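Local coordinates for malonyl-CoA-[acyl-carrier-protein] transacylase (Coxiella burnetii, PDB 3TQE), which probably catalyses the transfer of the malonyl group from malonyl-CoA to the holo acyl carrier protein, a step in fatty acid synthesis, at residues A[9-14]-A[283-288]; A[236-241]-A[265-270]; A[80-83]-A[87-90]. One frame throughout, in Å; residues are numbered along the deposited sequence.

Interaction 1 (A[9-14]-A[283-288]); sequences AFVFPG and NKLAGL
Leu285 packs on Val11, Pro13 and the peptide bond between Phe12 and Pro13. The contact lies in the parallel-sheet core of the acyltransferase fold. Strand 9-12 is an inner strand of this sheet. Helix 284-292 follows the neighbouring strand 275-278 and leads on to strand 297-300, so it is the helix of a beta-alpha-beta crossover. Lys284 begins the helix, and Leu285 comes next and carries the contact. Its CG is anti to the carbonyl carbon (chi1 -60°), and the extended second torsion of 180° sends CD1 onto the end of the strand. The Val11 and Leu285 side chains lie alongside, running opposite ways. CD1 of Leu285 lies 3.9 Å from CB of Val11, and CB of Leu285 is 4.2 Å from CG2 of Val11. The Pro13 ring stands roughly perpendicular to the Leu285 side chain, with CB of Pro13 4.1 Å from CD1 of Leu285. No hydrogen bond joins the two segments. The backbone N atoms of Leu285 and Ala286 are instead bound by the two carboxylate oxygens of Glu278, which fastens the first turn of the helix to the end of strand 275-278. One turn on, Leu288 rests on Trp261, which also touches Val11 and Leu285. The Leu285 side chain lies about 9 Å from that of Ser96, the predicted nucleophile, and touches His95 just before it. The tightest approach is to backbone: CD1 of Leu285 sits over the flat side of the peptide, 3.5 Å from C of Phe12 and 3.6 Å from N of Pro13.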
loop_
_atom_site.group_PDB
_atom_site.type_symbol
_atom_site.label_atom_id
_atom_site.label_comp_id
_atom_site.label_asym_id
_atom_site.label_seq_id
_atom_site.Cartn_x
_atom_site.Cartn_y
_atom_site.Cartn_z
ATOM N N ALA A 9 15.666 -0.502 0.116
ATOM C CA ALA A 9 14.419 -0.425 -0.586
ATOM C C ALA A 9 13.523 0.563 0.128
ATOM O O ALA A 9 13.608 0.703 1.342
ATOM C CB ALA A 9 13.764 -1.792 -0.567
ATOM N N PHE A 10 12.705 1.265 -0.639
ATOM C CA PHE A 10 11.608 2.010 -0.075
ATOM C C PHE A 10 10.335 1.216 -0.215
ATOM O O PHE A 10 10.033 0.674 -1.273
ATOM C CB PHE A 10 11.408 3.337 -0.814
ATOM C CG PHE A 10 12.131 4.478 -0.220
ATOM C CD1 PHE A 10 13.339 4.326 0.419
ATOM C CD2 PHE A 10 11.572 5.700 -0.271
ATOM C CE1 PHE A 10 13.961 5.404 0.984
ATOM C CE2 PHE A 10 12.226 6.790 0.293
ATOM C CZ PHE A 10 13.413 6.625 0.898
ATOM N N VAL A 11 9.594 1.145 0.872
ATOM C CA VAL A 11 8.298 0.525 0.890
ATOM C C VAL A 11 7.246 1.529 1.285
ATOM O O VAL A 11 7.413 2.286 2.234
ATOM C CB VAL A 11 8.242 -0.756 1.763
ATOM C CG1 VAL A 11 9.159 -1.814 1.144
ATOM C CG2 VAL A 11 8.598 -0.516 3.242
ATOM N N PHE A 12 6.172 1.570 0.512
ATOM C CA PHE A 12 5.173 2.606 0.634
ATOM C C PHE A 12 3.888 2.035 1.172
ATOM O O PHE A 12 3.305 1.145 0.562
ATOM C CB PHE A 12 4.896 3.225 -0.732
ATOM C CG PHE A 12 6.067 3.952 -1.308
ATOM C CD1 PHE A 12 6.225 5.304 -1.121
ATOM C CD2 PHE A 12 7.034 3.273 -2.003
ATOM C CE1 PHE A 12 7.287 5.985 -1.671
ATOM C CE2 PHE A 12 8.093 3.947 -2.540
ATOM C CZ PHE A 12 8.202 5.304 -2.396
ATOM N N PRO A 13 3.436 2.543 2.304
ATOM C CA PRO A 13 2.228 2.028 2.860
ATOM C C PRO A 13 0.960 2.480 2.176
ATOM O O PRO A 13 0.921 3.489 1.493
ATOM C CB PRO A 13 2.250 2.544 4.275
ATOM C CG PRO A 13 3.064 3.624 4.288
ATOM C CD PRO A 13 4.083 3.480 3.211
ATOM N N GLY A 14 -0.065 1.688 2.389
ATOM C CA GLY A 14 -1.397 1.942 1.881
ATOM C C GLY A 14 -2.422 1.988 2.990
ATOM O O GLY A 14 -2.116 2.327 4.126
ATOM N N ASN A 283 3.768 2.417 10.997
ATOM C CA ASN A 283 4.816 1.419 10.914
ATOM C C ASN A 283 4.257 0.042 10.577
ATOM O O ASN A 283 4.812 -0.987 10.974
ATOM C CB ASN A 283 5.636 1.416 12.194
ATOM C CG ASN A 283 4.837 1.025 13.402
ATOM O OD1 ASN A 283 3.669 0.708 13.320
ATOM N ND2 ASN A 283 5.500 1.043 14.570
ATOM N N LYS A 284 3.168 0.028 9.798
ATOM C CA LYS A 284 2.508 -1.215 9.473
ATOM C C LYS A 284 3.399 -2.107 8.629
ATOM O O LYS A 284 3.447 -3.315 8.834
ATOM C CB LYS A 284 1.185 -0.935 8.768
ATOM C CG LYS A 284 0.187 -0.183 9.616
ATOM C CD LYS A 284 -0.398 -1.066 10.655
ATOM C CE LYS A 284 -1.630 -0.439 11.300
ATOM N NZ LYS A 284 -1.219 0.492 12.383
ATOM N N LEU A 285 4.070 -1.551 7.633
ATOM C CA LEU A 285 4.914 -2.414 6.807
ATOM C C LEU A 285 6.115 -2.910 7.569
ATOM O O LEU A 285 6.544 -4.034 7.352
ATOM C CB LEU A 285 5.341 -1.718 5.521
ATOM C CG LEU A 285 4.174 -1.287 4.640
ATOM C CD1 LEU A 285 4.708 -0.597 3.388
ATOM C CD2 LEU A 285 3.244 -2.419 4.279
ATOM N N ALA A 286 6.658 -2.103 8.470
ATOM C CA ALA A 286 7.766 -2.585 9.290
ATOM C C ALA A 286 7.341 -3.805 10.044
ATOM O O ALA A 286 8.112 -4.753 10.168
ATOM C CB ALA A 286 8.234 -1.524 10.245
ATOM N N GLY A 287 6.122 -3.777 10.570
ATOM C CA GLY A 287 5.612 -4.934 11.306
ATOM C C GLY A 287 5.618 -6.184 10.453
ATOM O O GLY A 287 6.034 -7.253 10.908
ATOM N N LEU A 288 5.149 -6.075 9.215
ATOM C CA LEU A 288 5.112 -7.211 8.325
ATOM C C LEU A 288 6.496 -7.677 7.960
ATOM O O LEU A 288 6.764 -8.874 7.938
ATOM C CB LEU A 288 4.346 -6.879 7.051
ATOM C CG LEU A 288 2.901 -6.477 7.226
ATOM C CD1 LEU A 288 2.300 -6.186 5.846
ATOM C CD2 LEU A 288 2.134 -7.565 7.969
#

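Interaction 2 (A[236-241]-A[265-270]); sequences VDVVDH and IKYIEE
Tyr267 holds CG opposite its backbone N (chi1 -179°), which carries the phenol ring out from the helix to the loop at Val238. In Val238, CG1 is the branch trans to the backbone N (chi1 -158°), and it is this methyl that reaches Tyr267. CG1 of Val238 lies 4.1 Å from CB of Tyr267. The ring itself meets backbone: the carbonyl O of Val238 lies obliquely to it, 3.8 Å from CD1 of Tyr267 and equally far from CE1. No hydrogen bond crosses between the segments; the contact is packing. It joins the irregular loop between helices 210-220 and 244-254 to helix 261-270, which leads into strand 275-278 of the parallel sheet. Ile265 and Ile268 lie on that helix too and pack against Phe276 of the strand, while Tyr267 points instead to the loop. Within the loop, Asp237 accepts two bonds. NE2 of His241 donates to OD2 of Asp237 over 2.7 Å in a nearly straight bond. The carboxylate oxygen lies in the imidazole plane and is met on its syn side, though His241 stands 27° out of the carboxylate plane. OD1 of Asp237 accepts a weak, long bond of 3.5 Å from the backbone N of Val239. At the first residue, O of Val236 is hydrogen-bonded to NH1 of Arg260.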
loop_
_atom_site.group_PDB
_atom_site.type_symbol
_atom_site.label_atom_id
_atom_site.label_comp_id
_atom_site.label_asym_id
_atom_site.label_seq_id
_atom_site.Cartn_x
_atom_site.Cartn_y
_atom_site.Cartn_z
ATOM N N VAL A 236 1.027 -7.559 -8.004
ATOM C CA VAL A 236 0.241 -8.620 -8.597
ATOM C C VAL A 236 1.109 -9.728 -9.091
ATOM O O VAL A 236 0.703 -10.897 -9.031
ATOM C CB VAL A 236 -0.672 -8.066 -9.705
ATOM C CG1 VAL A 236 0.115 -7.564 -10.867
ATOM C CG2 VAL A 236 -1.692 -9.074 -10.118
ATOM N N ASP A 237 2.315 -9.387 -9.539
ATOM C CA ASP A 237 3.202 -10.355 -10.164
ATOM C C ASP A 237 4.620 -10.415 -9.633
ATOM O O ASP A 237 5.441 -11.228 -10.086
ATOM C CB ASP A 237 3.190 -10.146 -11.676
ATOM C CG ASP A 237 3.540 -8.760 -12.089
ATOM O OD1 ASP A 237 3.966 -7.962 -11.235
ATOM O OD2 ASP A 237 3.315 -8.432 -13.283
ATOM N N VAL A 238 4.937 -9.547 -8.681
ATOM C CA VAL A 238 6.217 -9.557 -8.027
ATOM C C VAL A 238 7.371 -9.342 -9.008
ATOM O O VAL A 238 8.440 -9.919 -8.882
ATOM C CB VAL A 238 6.439 -10.826 -7.185
ATOM C CG1 VAL A 238 7.501 -10.586 -6.125
ATOM C CG2 VAL A 238 5.132 -11.293 -6.506
ATOM N N VAL A 239 7.153 -8.476 -9.965
ATOM C CA VAL A 239 8.213 -8.035 -10.855
ATOM C C VAL A 239 8.054 -6.580 -11.197
ATOM O O VAL A 239 6.998 -5.993 -11.020
ATOM C CB VAL A 239 8.289 -8.849 -12.134
ATOM C CG1 VAL A 239 8.560 -10.311 -11.834
ATOM C CG2 VAL A 239 7.055 -8.686 -12.885
ATOM N N ASP A 240 9.130 -5.998 -11.701
ATOM C CA ASP A 240 9.075 -4.648 -12.184
ATOM C C ASP A 240 8.757 -4.649 -13.659
ATOM O O ASP A 240 9.009 -5.641 -14.371
ATOM C CB ASP A 240 10.396 -3.943 -11.928
ATOM C CG ASP A 240 11.548 -4.613 -12.565
ATOM O OD1 ASP A 240 11.696 -5.852 -12.401
ATOM O OD2 ASP A 240 12.326 -3.890 -13.204
ATOM N N HIS A 241 8.219 -3.538 -14.119
ATOM C CA HIS A 241 7.848 -3.366 -15.513
ATOM C C HIS A 241 8.262 -1.998 -16.011
ATOM O O HIS A 241 8.131 -1.020 -15.310
ATOM C CB HIS A 241 6.350 -3.476 -15.680
ATOM C CG HIS A 241 5.808 -4.816 -15.330
ATOM N ND1 HIS A 241 6.230 -5.968 -15.960
ATOM C CD2 HIS A 241 4.878 -5.194 -14.425
ATOM C CE1 HIS A 241 5.579 -7.002 -15.451
ATOM N NE2 HIS A 241 4.750 -6.557 -14.520
ATOM N N ILE A 265 8.791 -8.991 -0.547
ATOM C CA ILE A 265 9.854 -8.788 0.425
ATOM C C ILE A 265 10.913 -9.865 0.249
ATOM O O ILE A 265 12.105 -9.572 0.298
ATOM C CB ILE A 265 9.310 -8.752 1.845
ATOM C CG1 ILE A 265 8.346 -7.576 2.022
ATOM C CG2 ILE A 265 10.420 -8.735 2.866
ATOM C CD1 ILE A 265 8.886 -6.214 1.660
ATOM N N LYS A 266 10.489 -11.092 0.012
ATOM C CA LYS A 266 11.450 -12.164 -0.202
ATOM C C LYS A 266 12.296 -11.909 -1.458
ATOM O O LYS A 266 13.506 -12.156 -1.454
ATOM C CB LYS A 266 10.732 -13.493 -0.292
ATOM C CG LYS A 266 10.270 -13.942 1.092
ATOM C CD LYS A 266 9.563 -15.248 1.063
ATOM C CE LYS A 266 9.284 -15.720 2.481
ATOM N NZ LYS A 266 8.929 -17.156 2.488
ATOM N N TYR A 267 11.684 -11.370 -2.505
ATOM C CA TYR A 267 12.380 -11.043 -3.750
ATOM C C TYR A 267 13.437 -10.008 -3.461
ATOM O O TYR A 267 14.577 -10.128 -3.907
ATOM C CB TYR A 267 11.405 -10.516 -4.796
ATOM C CG TYR A 267 11.963 -10.153 -6.144
ATOM C CD1 TYR A 267 11.703 -10.963 -7.252
ATOM C CD2 TYR A 267 12.674 -8.996 -6.345
ATOM C CE1 TYR A 267 12.178 -10.647 -8.510
ATOM C CE2 TYR A 267 13.191 -8.683 -7.626
ATOM C CZ TYR A 267 12.937 -9.514 -8.688
ATOM O OH TYR A 267 13.379 -9.224 -9.962
ATOM N N ILE A 268 13.079 -8.994 -2.690
ATOM C CA ILE A 268 13.991 -7.889 -2.411
ATOM C C ILE A 268 15.169 -8.410 -1.572
ATOM O O ILE A 268 16.330 -8.113 -1.848
ATOM C CB ILE A 268 13.255 -6.739 -1.722
ATOM C CG1 ILE A 268 12.303 -6.095 -2.729
ATOM C CG2 ILE A 268 14.223 -5.732 -1.136
ATOM C CD1 ILE A 268 11.275 -5.128 -2.137
ATOM N N GLU A 269 14.879 -9.241 -0.595
ATOM C CA GLU A 269 15.913 -9.800 0.258
ATOM C C GLU A 269 16.814 -10.739 -0.497
ATOM O O GLU A 269 18.021 -10.738 -0.252
ATOM C CB GLU A 269 15.292 -10.469 1.449
ATOM C CG GLU A 269 14.698 -9.470 2.377
ATOM C CD GLU A 269 14.629 -9.957 3.778
ATOM O OE1 GLU A 269 14.139 -11.087 3.966
ATOM O OE2 GLU A 269 15.050 -9.205 4.679
ATOM N N GLU A 270 16.260 -11.459 -1.464
ATOM C CA GLU A 270 17.084 -12.337 -2.302
ATOM C C GLU A 270 18.069 -11.569 -3.167
ATOM O O GLU A 270 19.079 -12.133 -3.614
ATOM C CB GLU A 270 16.217 -13.202 -3.199
ATOM C CG GLU A 270 15.573 -14.336 -2.477
ATOM C CD GLU A 270 14.544 -15.067 -3.329
ATOM O OE1 GLU A 270 14.440 -14.773 -4.556
ATOM O OE2 GLU A 270 13.832 -15.934 -2.773
#

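Interaction 3 (A[80-83]-A[87-90]); sequences CWEA and PKPQ
Trp81 carries its indole from the last turn of helix 63-83 to the chain at Pro87. CB points toward segment 87-90, and CG is trans to the backbone N (chi1 172°), which turns the pyrrole edge to Pro87. CD1 passes 3.8 Å from O of Pro87. NE1 donates to O of Pro87 over 2.8 Å at an N-H...O angle of 171°. The oxygen lies in the indole plane, while NE1 is tilted 23° from the carbonyl plane. Further along, CZ2 of Trp81 packs 3.8 Å from CD of Pro87. This short helix-to-strand connection leads into strand 91-94, an edge strand of the parallel sheet. The far end of that strand runs into the predicted nucleophile elbow at Ser96. Trp81 is buried, with Ile307, Ala310 and Ile311 of helix 304-313 against its ring, and O of Pro87 supplies an acceptor for its N-H. A salt bridge spans the outer side. The chain of Glu82 is extended, and NZ of Lys88 meets OE2 of Glu82 at 2.7 Å, on the syn lone pair of that oxygen. The Lys88 chain bends at its second torsion, and this lays CE 3.2 Å from the same OE2 of Glu82.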
loop_
_atom_site.group_PDB
_atom_site.type_symbol
_atom_site.label_atom_id
_atom_site.label_comp_id
_atom_site.label_asym_id
_atom_site.label_seq_id
_atom_site.Cartn_x
_atom_site.Cartn_y
_atom_site.Cartn_z
ATOM N N CYS A 80 10.679 14.764 1.275
ATOM C CA CYS A 80 11.505 15.173 2.417
ATOM C C CYS A 80 12.819 14.383 2.450
ATOM O O CYS A 80 13.862 14.937 2.700
ATOM C CB CYS A 80 10.770 14.958 3.719
ATOM S SG CYS A 80 9.438 16.118 3.984
ATOM N N TRP A 81 12.763 13.090 2.201
ATOM C CA TRP A 81 13.962 12.276 2.066
ATOM C C TRP A 81 14.894 12.886 1.054
ATOM O O TRP A 81 16.082 13.058 1.335
ATOM C CB TRP A 81 13.574 10.870 1.627
ATOM C CG TRP A 81 14.695 9.982 1.262
ATOM C CD1 TRP A 81 15.185 9.786 0.044
ATOM C CD2 TRP A 81 15.448 9.159 2.138
ATOM N NE1 TRP A 81 16.198 8.879 0.076
ATOM C CE2 TRP A 81 16.378 8.467 1.354
ATOM C CE3 TRP A 81 15.369 8.869 3.484
ATOM C CZ2 TRP A 81 17.242 7.554 1.881
ATOM C CZ3 TRP A 81 16.235 7.956 4.000
ATOM C CH2 TRP A 81 17.139 7.296 3.200
ATOM N N GLU A 82 14.391 13.217 -0.128
ATOM C CA GLU A 82 15.252 13.779 -1.146
ATOM C C GLU A 82 15.781 15.154 -0.745
ATOM O O GLU A 82 16.958 15.436 -0.949
ATOM C CB GLU A 82 14.541 13.808 -2.485
ATOM C CG GLU A 82 14.299 12.397 -2.996
ATOM C CD GLU A 82 14.265 12.301 -4.485
ATOM O OE1 GLU A 82 13.536 13.108 -5.087
ATOM O OE2 GLU A 82 14.971 11.413 -5.045
ATOM N N ALA A 83 14.937 15.962 -0.117
ATOM C CA ALA A 83 15.316 17.317 0.303
ATOM C C ALA A 83 16.400 17.316 1.338
ATOM O O ALA A 83 17.209 18.258 1.398
ATOM C CB ALA A 83 14.103 18.072 0.824
ATOM N N PRO A 87 19.594 9.508 -0.940
ATOM C CA PRO A 87 19.849 8.946 -2.248
ATOM C C PRO A 87 18.679 8.104 -2.729
ATOM O O PRO A 87 17.757 7.818 -1.967
ATOM C CB PRO A 87 21.077 8.100 -1.986
ATOM C CG PRO A 87 20.919 7.618 -0.652
ATOM C CD PRO A 87 20.313 8.777 0.108
ATOM N N LYS A 88 18.748 7.679 -3.977
ATOM C CA LYS A 88 17.671 6.874 -4.536
ATOM C C LYS A 88 17.768 5.471 -3.986
ATOM O O LYS A 88 18.844 4.897 -3.891
ATOM C CB LYS A 88 17.741 6.797 -6.062
ATOM C CG LYS A 88 17.654 8.102 -6.751
ATOM C CD LYS A 88 16.271 8.677 -6.688
ATOM C CE LYS A 88 16.194 9.874 -7.626
ATOM N NZ LYS A 88 14.901 10.572 -7.594
ATOM N N PRO A 89 16.621 4.865 -3.671
ATOM C CA PRO A 89 16.655 3.473 -3.295
ATOM C C PRO A 89 16.988 2.609 -4.502
ATOM O O PRO A 89 16.847 3.028 -5.640
ATOM C CB PRO A 89 15.220 3.191 -2.863
ATOM C CG PRO A 89 14.456 4.158 -3.545
ATOM C CD PRO A 89 15.257 5.405 -3.668
ATOM N N GLN A 90 17.376 1.385 -4.225
ATOM C CA GLN A 90 17.646 0.423 -5.274
ATOM C C GLN A 90 16.390 -0.161 -5.855
ATOM O O GLN A 90 16.372 -0.569 -7.004
ATOM C CB GLN A 90 18.520 -0.688 -4.733
ATOM C CG GLN A 90 19.971 -0.268 -4.693
ATOM C CD GLN A 90 20.246 0.946 -3.846
ATOM O OE1 GLN A 90 20.153 0.880 -2.636
ATOM N NE2 GLN A 90 20.578 2.060 -4.482
#

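Overall arrangement
All three contacts lie around the four-stranded parallel sheet; in interaction 2 it is helix 261-270 that packs on it. Interaction 1 is central, where strand 9-12 meets helix 284-292. Interactions 2 and 3 lie about 14 and 16 Å from it, centre to centre, and about 20 Å from each other without touching. Strand 9-12 links them: Ala9 packs on Ile268 of interaction 2, and the ring of Phe10 meets that of Trp81 of interaction 3 edge to face. Along the chain, interaction 3 closes first, then interaction 2, and both fall between the two segments of interaction 1. Interaction 1 thus brings an early strand against a helix far along the chain, close to the predicted active-site Ser96.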